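Local coordinates for lectin (Polyandrocarpa misakiensis, PDB 1BYF), which binds galactose in a calcium-dependent manner as a homodimeric C-type lectin and takes part in the tunicate's defence against microorganisms, at residues Phe7-Met12 and Glu47-Asp52. Numbering follows the deposited sequence.
With ZN (zinc ion), chain E.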
ATOM      1  N   PHE A   7      -1.631  -3.306   2.512  1.00 15.68           N
ATOM      2  CA  PHE A   7      -0.774  -4.425   2.145  1.00 15.95           C
ATOM      3  C   PHE A   7      -0.290  -5.058   3.455  1.00 16.54           C
ATOM      4  O   PHE A   7       0.143  -4.297   4.330  1.00 17.17           O
ATOM      5  CB  PHE A   7       0.452  -3.996   1.354  1.00 15.38           C
ATOM      6  CG  PHE A   7       0.217  -3.379   0.010  1.00 14.83           C
ATOM      7  CD1 PHE A   7       0.017  -2.014  -0.120  1.00 14.80           C
ATOM      8  CD2 PHE A   7       0.226  -4.163  -1.133  1.00 14.70           C
ATOM      9  CE1 PHE A   7      -0.185  -1.449  -1.365  1.00 14.53           C
ATOM     10  CE2 PHE A   7       0.027  -3.604  -2.381  1.00 14.35           C
ATOM     11  CZ  PHE A   7      -0.181  -2.247  -2.500  1.00 14.60           C
ATOM     12  N   SER A   8      -0.332  -6.367   3.576  1.00 16.95           N
ATOM     13  CA  SER A   8       0.141  -7.000   4.804  1.00 17.52           C
ATOM     14  C   SER A   8       1.124  -8.131   4.524  1.00 17.75           C
ATOM     15  O   SER A   8       0.900  -8.973   3.655  1.00 17.81           O
ATOM     16  CB  SER A   8      -1.019  -7.497   5.669  1.00 17.87           C
ATOM     17  OG  SER A   8      -0.492  -8.229   6.772  1.00 18.43           O
ATOM     18  N   ASP A   9       2.223  -8.127   5.268  1.00 17.30           N
ATOM     19  CA  ASP A   9       3.247  -9.153   5.153  1.00 18.02           C
ATOM     20  C   ASP A   9       2.812 -10.457   5.820  1.00 18.40           C
ATOM     21  O   ASP A   9       3.482 -11.474   5.683  1.00 17.59           O
ATOM     22  CB  ASP A   9       4.571  -8.693   5.779  1.00 17.63           C
ATOM     23  CG  ASP A   9       5.303  -7.764   4.817  1.00 17.91           C
ATOM     24  OD1 ASP A   9       5.328  -8.100   3.613  1.00 16.58           O
ATOM     25  OD2 ASP A   9       5.834  -6.742   5.281  1.00 17.76           O
ATOM     26  N   GLU A  10       1.701 -10.401   6.530  1.00 19.03           N
ATOM     27  CA  GLU A  10       1.112 -11.554   7.189  1.00 21.43           C
ATOM     28  C   GLU A  10       0.538 -12.517   6.152  1.00 20.88           C
ATOM     29  O   GLU A  10      -0.208 -12.015   5.314  1.00 20.78           O
ATOM     30  CB  GLU A  10      -0.122 -11.059   7.960  1.00 24.37           C
ATOM     31  CG  GLU A  10       0.052 -10.866   9.444  1.00 28.39           C
ATOM     32  CD  GLU A  10      -0.786 -11.874  10.214  1.00 30.55           C
ATOM     33  OE1 GLU A  10      -1.986 -11.595  10.427  1.00 31.58           O
ATOM     34  OE2 GLU A  10      -0.229 -12.928  10.587  1.00 31.63           O
ATOM     35  N   THR A  11       0.816 -13.800   6.227  1.00 21.07           N
ATOM     36  CA  THR A  11       0.276 -14.733   5.246  1.00 21.52           C
ATOM     37  C   THR A  11      -0.888 -15.553   5.786  1.00 21.40           C
ATOM     38  O   THR A  11      -0.985 -15.829   6.980  1.00 21.55           O
ATOM     39  CB  THR A  11       1.393 -15.682   4.766  1.00 21.62           C
ATOM     40  OG1 THR A  11       1.887 -16.363   5.924  1.00 22.33           O
ATOM     41  CG2 THR A  11       2.515 -14.892   4.118  1.00 21.33           C
ATOM     42  N   MET A  12      -1.767 -15.957   4.884  1.00 21.08           N
ATOM     43  CA  MET A  12      -2.960 -16.712   5.182  1.00 21.20           C
ATOM     44  C   MET A  12      -3.476 -17.416   3.912  1.00 20.35           C
ATOM     45  O   MET A  12      -3.058 -17.052   2.819  1.00 19.60           O
ATOM     46  CB  MET A  12      -4.121 -15.783   5.519  1.00 22.01           C
ATOM     47  CG  MET A  12      -4.353 -15.257   6.901  1.00 23.52           C
ATOM     48  SD  MET A  12      -4.992 -13.548   6.727  1.00 22.76           S
ATOM     49  CE  MET A  12      -3.431 -12.684   6.900  1.00 22.55           C
ATOM     50  N   GLU A  47       5.871  -5.723  -6.939  1.00 14.11           N
ATOM     51  CA  GLU A  47       7.064  -6.020  -7.717  1.00 15.24           C
ATOM     52  C   GLU A  47       8.303  -5.927  -6.822  1.00 15.57           C
ATOM     53  O   GLU A  47       9.224  -6.738  -6.925  1.00 14.98           O
ATOM     54  CB  GLU A  47       7.245  -5.061  -8.892  1.00 16.80           C
ATOM     55  CG  GLU A  47       8.378  -5.408  -9.842  1.00 19.38           C
ATOM     56  CD  GLU A  47       9.752  -4.975  -9.388  1.00 21.62           C
ATOM     57  OE1 GLU A  47       9.892  -4.004  -8.608  1.00 22.40           O
ATOM     58  OE2 GLU A  47      10.750  -5.610  -9.790  1.00 22.86           O
ATOM     59  N   VAL A  48       8.354  -4.875  -5.999  1.00 15.03           N
ATOM     60  CA  VAL A  48       9.505  -4.685  -5.125  1.00 15.35           C
ATOM     61  C   VAL A  48       9.564  -5.833  -4.117  1.00 16.13           C
ATOM     62  O   VAL A  48      10.615  -6.419  -3.865  1.00 15.29           O
ATOM     63  CB  VAL A  48       9.453  -3.355  -4.348  1.00 15.42           C
ATOM     64  CG1 VAL A  48      10.569  -3.267  -3.317  1.00 15.03           C
ATOM     65  CG2 VAL A  48       9.553  -2.175  -5.309  1.00 14.92           C
ATOM     66  N   LYS A  49       8.410  -6.126  -3.530  1.00 16.13           N
ATOM     67  CA  LYS A  49       8.328  -7.178  -2.527  1.00 17.74           C
ATOM     68  C   LYS A  49       8.693  -8.540  -3.100  1.00 18.22           C
ATOM     69  O   LYS A  49       9.287  -9.347  -2.379  1.00 17.90           O
ATOM     70  CB  LYS A  49       6.940  -7.188  -1.880  1.00 18.25           C
ATOM     71  CG  LYS A  49       6.835  -6.148  -0.757  1.00 19.50           C
ATOM     72  CD  LYS A  49       7.131  -6.858   0.564  1.00 20.73           C
ATOM     73  CE  LYS A  49       7.447  -5.868   1.670  1.00 20.85           C
ATOM     74  NZ  LYS A  49       7.712  -6.580   2.953  1.00 19.98           N
ATOM     75  N   GLY A  50       8.338  -8.781  -4.359  1.00 17.84           N
ATOM     76  CA  GLY A  50       8.649 -10.034  -5.017  1.00 17.73           C
ATOM     77  C   GLY A  50       8.011 -11.239  -4.350  1.00 17.80           C
ATOM     78  O   GLY A  50       8.588 -12.328  -4.399  1.00 17.97           O
ATOM     79  N   HIS A  51       6.846 -11.074  -3.738  1.00 17.23           N
ATOM     80  CA  HIS A  51       6.170 -12.182  -3.078  1.00 16.52           C
ATOM     81  C   HIS A  51       4.758 -12.380  -3.633  1.00 15.48           C
ATOM     82  O   HIS A  51       4.255 -11.515  -4.345  1.00 14.59           O
ATOM     83  CB  HIS A  51       6.077 -11.984  -1.568  1.00 17.24           C
ATOM     84  CG  HIS A  51       7.295 -12.418  -0.816  1.00 17.82           C
ATOM     85  ND1 HIS A  51       7.658 -13.748  -0.734  1.00 18.10           N
ATOM     86  CD2 HIS A  51       8.227 -11.714  -0.122  1.00 17.82           C
ATOM     87  CE1 HIS A  51       8.771 -13.844  -0.020  1.00 18.58           C
ATOM     88  NE2 HIS A  51       9.126 -12.631   0.361  1.00 18.19           N
ATOM     89  N   ASP A  52       4.149 -13.502  -3.278  1.00 13.86           N
ATOM     90  CA  ASP A  52       2.792 -13.814  -3.698  1.00 13.41           C
ATOM     91  C   ASP A  52       1.782 -13.095  -2.803  1.00 13.52           C
ATOM     92  O   ASP A  52       1.965 -13.046  -1.579  1.00 13.81           O
ATOM     93  CB  ASP A  52       2.512 -15.313  -3.580  1.00 12.64           C
ATOM     94  CG  ASP A  52       3.375 -16.189  -4.455  1.00 13.05           C
ATOM     95  OD1 ASP A  52       3.881 -15.713  -5.489  1.00 13.33           O
ATOM     96  OD2 ASP A  52       3.552 -17.378  -4.100  1.00 13.08           O
TER
HETATM   97 ZN    ZN E 302       4.335 -18.707  -5.211  1.00 30.85          ZN
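K49, at the C-terminal end of helix 36-49, reaches D9, and this one salt bridge carries the contact: no other residue pair of the two segments comes within 4.5 Å, and the buried surface totals 81 Å². K49 NZ lies 2.9 Å from D9 OD1, on the syn side of that oxygen and 23° out of the carboxylate plane. NZ also donates weakly to the second oxygen, D9 OD2, at 3.0 Å, so the ammonium straddles the carboxylate unequally. The lysine chain bends about CB-CG (chi2 -95°) and is extended from there on, which carries NZ to the aspartate; the two side chains meet at about a right angle. CE follows behind the ammonium, 3.6 Å from D9 OD1.

D9 is buried, and each oxygen has a further partner: OD1 forms a salt bridge with R116 of strand 115-122, and OD2 accepts from the backbone N of Y3 of the second subunit. Two cations beside one carboxylate would be expected to keep it ionised. The chain turns a corner at D9, and an ST turn spans it, E10 N donating to S8 OG over 3.1 Å at 154°. The helix ends at K49, and G50, with positive phi, is the first residue outside it, taking the chain towards D52, where OD2 binds a zinc ion at 1.9 Å.

The bridge thus ties helix 36-49 to the bend after strand 3-8 of the C-type lectin fold, at the dimer interface, where K49 also packs on M38 of the second subunit and F7 and S8 continue the sheet into it.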